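Local coordinates for protein 2-(hydroxymethyl)glutarate dehydrogenase (Eubacterium barkeri, PDB 3CKY) that catalyses the NAD-dependent interconversion of 2-formylglutarate and (S)-2-hydroxymethylglutarate, a step in the fermentative breakdown of nicotinate, at residues I21-E26 / S155-D160. Numbering follows the deposited sequence.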
ATOM      1  N   ILE A  21      35.742  23.028  13.540  1.00 72.88           N
ATOM      2  CA  ILE A  21      36.639  24.074  13.042  1.00 72.90           C
ATOM      3  C   ILE A  21      36.025  25.467  13.160  1.00 72.80           C
ATOM      4  O   ILE A  21      36.704  26.405  13.576  1.00 72.90           O
ATOM      5  CB  ILE A  21      37.047  23.813  11.575  1.00 72.91           C
ATOM      6  CG1 ILE A  21      38.003  22.620  11.505  1.00 72.91           C
ATOM      7  CG2 ILE A  21      37.702  25.046  10.961  1.00 72.87           C
ATOM      8  CD1 ILE A  21      38.300  22.168  10.096  1.00 73.07           C
ATOM      9  N   ASN A  22      34.751  25.600  12.798  1.00 72.74           N
ATOM     10  CA  ASN A  22      34.047  26.877  12.940  1.00 72.68           C
ATOM     11  C   ASN A  22      33.979  27.328  14.396  1.00 72.57           C
ATOM     12  O   ASN A  22      34.115  28.515  14.687  1.00 72.45           O
ATOM     13  CB  ASN A  22      32.636  26.798  12.341  1.00 72.74           C
ATOM     14  CG  ASN A  22      32.644  26.824  10.824  1.00 72.77           C
ATOM     15  OD1 ASN A  22      33.560  27.370  10.210  1.00 73.47           O
ATOM     16  ND2 ASN A  22      31.619  26.242  10.213  1.00 72.57           N
ATOM     17  N   LEU A  23      33.773  26.375  15.301  1.00 72.51           N
ATOM     18  CA  LEU A  23      33.796  26.646  16.738  1.00 72.63           C
ATOM     19  C   LEU A  23      35.190  27.074  17.194  1.00 72.70           C
ATOM     20  O   LEU A  23      35.331  27.994  18.002  1.00 72.81           O
ATOM     21  CB  LEU A  23      33.336  25.414  17.524  1.00 72.50           C
ATOM     22  CG  LEU A  23      31.829  25.143  17.525  1.00 72.43           C
ATOM     23  CD1 LEU A  23      31.542  23.720  17.981  1.00 72.17           C
ATOM     24  CD2 LEU A  23      31.089  26.140  18.402  1.00 72.19           C
ATOM     25  N   LEU A  24      36.214  26.408  16.666  1.00 72.82           N
ATOM     26  CA  LEU A  24      37.602  26.727  17.002  1.00 73.03           C
ATOM     27  C   LEU A  24      37.992  28.122  16.517  1.00 73.18           C
ATOM     28  O   LEU A  24      38.748  28.819  17.183  1.00 73.11           O
ATOM     29  CB  LEU A  24      38.559  25.679  16.420  1.00 72.92           C
ATOM     30  CG  LEU A  24      38.571  24.310  17.109  1.00 72.73           C
ATOM     31  CD1 LEU A  24      39.310  23.291  16.263  1.00 72.27           C
ATOM     32  CD2 LEU A  24      39.185  24.393  18.490  1.00 72.39           C
ATOM     33  N   LYS A  25      37.465  28.532  15.370  1.00 73.51           N
ATOM     34  CA  LYS A  25      37.738  29.869  14.851  1.00 73.79           C
ATOM     35  C   LYS A  25      37.074  30.978  15.672  1.00 73.92           C
ATOM     36  O   LYS A  25      37.458  32.136  15.552  1.00 74.20           O
ATOM     37  CB  LYS A  25      37.334  29.972  13.377  1.00 73.87           C
ATOM     38  CG  LYS A  25      38.334  29.299  12.436  1.00 74.18           C
ATOM     39  CD  LYS A  25      38.138  29.696  10.972  1.00 74.20           C
ATOM     40  CE  LYS A  25      37.102  28.831  10.277  1.00 74.54           C
ATOM     41  NZ  LYS A  25      35.731  29.059  10.800  1.00 75.09           N
ATOM     42  N   GLU A  26      36.083  30.635  16.497  1.00 74.22           N
ATOM     43  CA  GLU A  26      35.508  31.588  17.456  1.00 74.38           C
ATOM     44  C   GLU A  26      36.207  31.512  18.809  1.00 74.41           C
ATOM     45  O   GLU A  26      35.769  32.141  19.772  1.00 74.51           O
ATOM     46  CB  GLU A  26      34.014  31.336  17.660  1.00 74.53           C
ATOM     47  CG  GLU A  26      33.191  31.344  16.395  1.00 75.61           C
ATOM     48  CD  GLU A  26      33.266  32.650  15.631  1.00 77.01           C
ATOM     49  OE1 GLU A  26      33.469  33.709  16.258  1.00 78.10           O
ATOM     50  OE2 GLU A  26      33.108  32.615  14.393  1.00 78.28           O
ATOM     51  N   SER A 155      24.470  28.874  16.934  1.00 63.19           N
ATOM     52  CA  SER A 155      24.537  30.015  16.021  1.00 63.13           C
ATOM     53  C   SER A 155      25.898  30.207  15.357  1.00 62.72           C
ATOM     54  O   SER A 155      25.987  30.900  14.349  1.00 62.27           O
ATOM     55  CB  SER A 155      24.135  31.294  16.753  1.00 63.22           C
ATOM     56  OG  SER A 155      22.765  31.225  17.117  1.00 64.11           O
ATOM     57  N   VAL A 156      26.949  29.603  15.909  1.00 62.54           N
ATOM     58  CA  VAL A 156      28.263  29.610  15.239  1.00 62.56           C
ATOM     59  C   VAL A 156      28.306  28.589  14.103  1.00 62.22           C
ATOM     60  O   VAL A 156      28.774  28.893  13.014  1.00 62.40           O
ATOM     61  CB  VAL A 156      29.461  29.391  16.221  1.00 62.65           C
ATOM     62  CG1 VAL A 156      29.277  28.143  17.042  1.00 63.36           C
ATOM     63  CG2 VAL A 156      30.771  29.304  15.458  1.00 62.56           C
ATOM     64  N   ILE A 157      27.788  27.390  14.348  1.00 62.01           N
ATOM     65  CA  ILE A 157      27.856  26.307  13.357  1.00 61.81           C
ATOM     66  C   ILE A 157      26.723  26.336  12.310  1.00 61.57           C
ATOM     67  O   ILE A 157      26.857  25.755  11.228  1.00 61.39           O
ATOM     68  CB  ILE A 157      27.915  24.927  14.045  1.00 62.04           C
ATOM     69  CG1 ILE A 157      26.657  24.664  14.899  1.00 62.30           C
ATOM     70  CG2 ILE A 157      29.181  24.831  14.899  1.00 61.51           C
ATOM     71  CD1 ILE A 157      26.517  23.227  15.367  1.00 61.77           C
ATOM     72  N   GLY A 158      25.625  27.017  12.629  1.00 61.28           N
ATOM     73  CA  GLY A 158      24.479  27.125  11.722  1.00 61.06           C
ATOM     74  C   GLY A 158      24.025  28.557  11.532  1.00 60.73           C
ATOM     75  O   GLY A 158      24.464  29.447  12.251  1.00 60.60           O
ATOM     76  N   LYS A 159      23.145  28.777  10.560  1.00 60.27           N
ATOM     77  CA  LYS A 159      22.561  30.094  10.331  1.00 60.22           C
ATOM     78  C   LYS A 159      21.115  30.140  10.853  1.00 60.32           C
ATOM     79  O   LYS A 159      20.841  30.825  11.848  1.00 59.97           O
ATOM     80  CB  LYS A 159      22.650  30.463   8.846  1.00 60.04           C
ATOM     81  CG  LYS A 159      21.990  31.784   8.462  1.00 59.92           C
ATOM     82  CD  LYS A 159      22.459  32.254   7.099  1.00 59.41           C
ATOM     83  CE  LYS A 159      21.547  33.311   6.549  1.00 58.67           C
ATOM     84  NZ  LYS A 159      22.077  33.937   5.313  1.00 58.17           N
ATOM     85  N   ASP A 160      20.198  29.424  10.195  1.00 60.47           N
ATOM     86  CA  ASP A 160      18.802  29.373  10.647  1.00 60.47           C
ATOM     87  C   ASP A 160      18.627  28.311  11.725  1.00 60.63           C
ATOM     88  O   ASP A 160      18.574  27.106  11.434  1.00 60.39           O
ATOM     89  CB  ASP A 160      17.858  29.103   9.480  1.00 60.70           C
ATOM     90  CG  ASP A 160      17.778  30.269   8.506  1.00 60.83           C
ATOM     91  OD1 ASP A 160      18.208  31.377   8.875  1.00 60.40           O
ATOM     92  OD2 ASP A 160      17.277  30.078   7.375  1.00 62.17           O
TER
HETATM   93  O   HOH W   1      29.429  24.827  10.885  1.00 60.21           O
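Val-156 points its two methyls into the flank of helix 16-25, and each meets a different part of it. CG1 faces Leu-23, whose side chain runs at about a right angle to that of the valine; the modelled separation of the two methyls is too short to be trusted, but CG of Leu-23 lies 4.0 Å from Val-156 CG1. The other branch, CG2, stands anti to the backbone N of Val-156 and rests 3.5 Å from the carbonyl O of Asn-22. Beside it, the aliphatic part of Glu-26 passes in the opposite direction, with Glu-26 CG 3.3 Å from Val-156 CG2; a bend at chi2 (-59°) folds the carboxylate end back. Ile-157 meets Leu-23 obliquely through its branch methyl, CG2, 3.7 Å from Leu-23 CG.

These side chains join the ends of two helices in the Rossmann-type NAD-binding domain: helix 16-25, which follows the glycine-rich turn after strand 6-10, and helix 144-157, which leads into strand 158-165, an outermost strand of the sheet within this chain. Leu-23 also packs on Ile-7 and Phe-9 of strand 6-10 and on Val-30 of strand 29-33, while Ile-157 rests on Ile-138. Shortening Leu-23 to an alanine here is likely to leave Ile-157 CG2 and Val-156 CG1 without their apolar partner and to open a gap between the helix ends and the sheet.

No direct hydrogen bond spans the contact, but a water does: it accepts from Asn-22 ND2 at 2.7 Å and donates to Ile-157 O at 2.8 Å. ND2 also bonds to Glu-132 O. On the other side of the amide, Lys-25 NZ approaches a lone pair of Asn-22 OD1 from within the plane of the amide (C=O...N angle 137°), so both ends of the buried amide are held and its rotation is fixed.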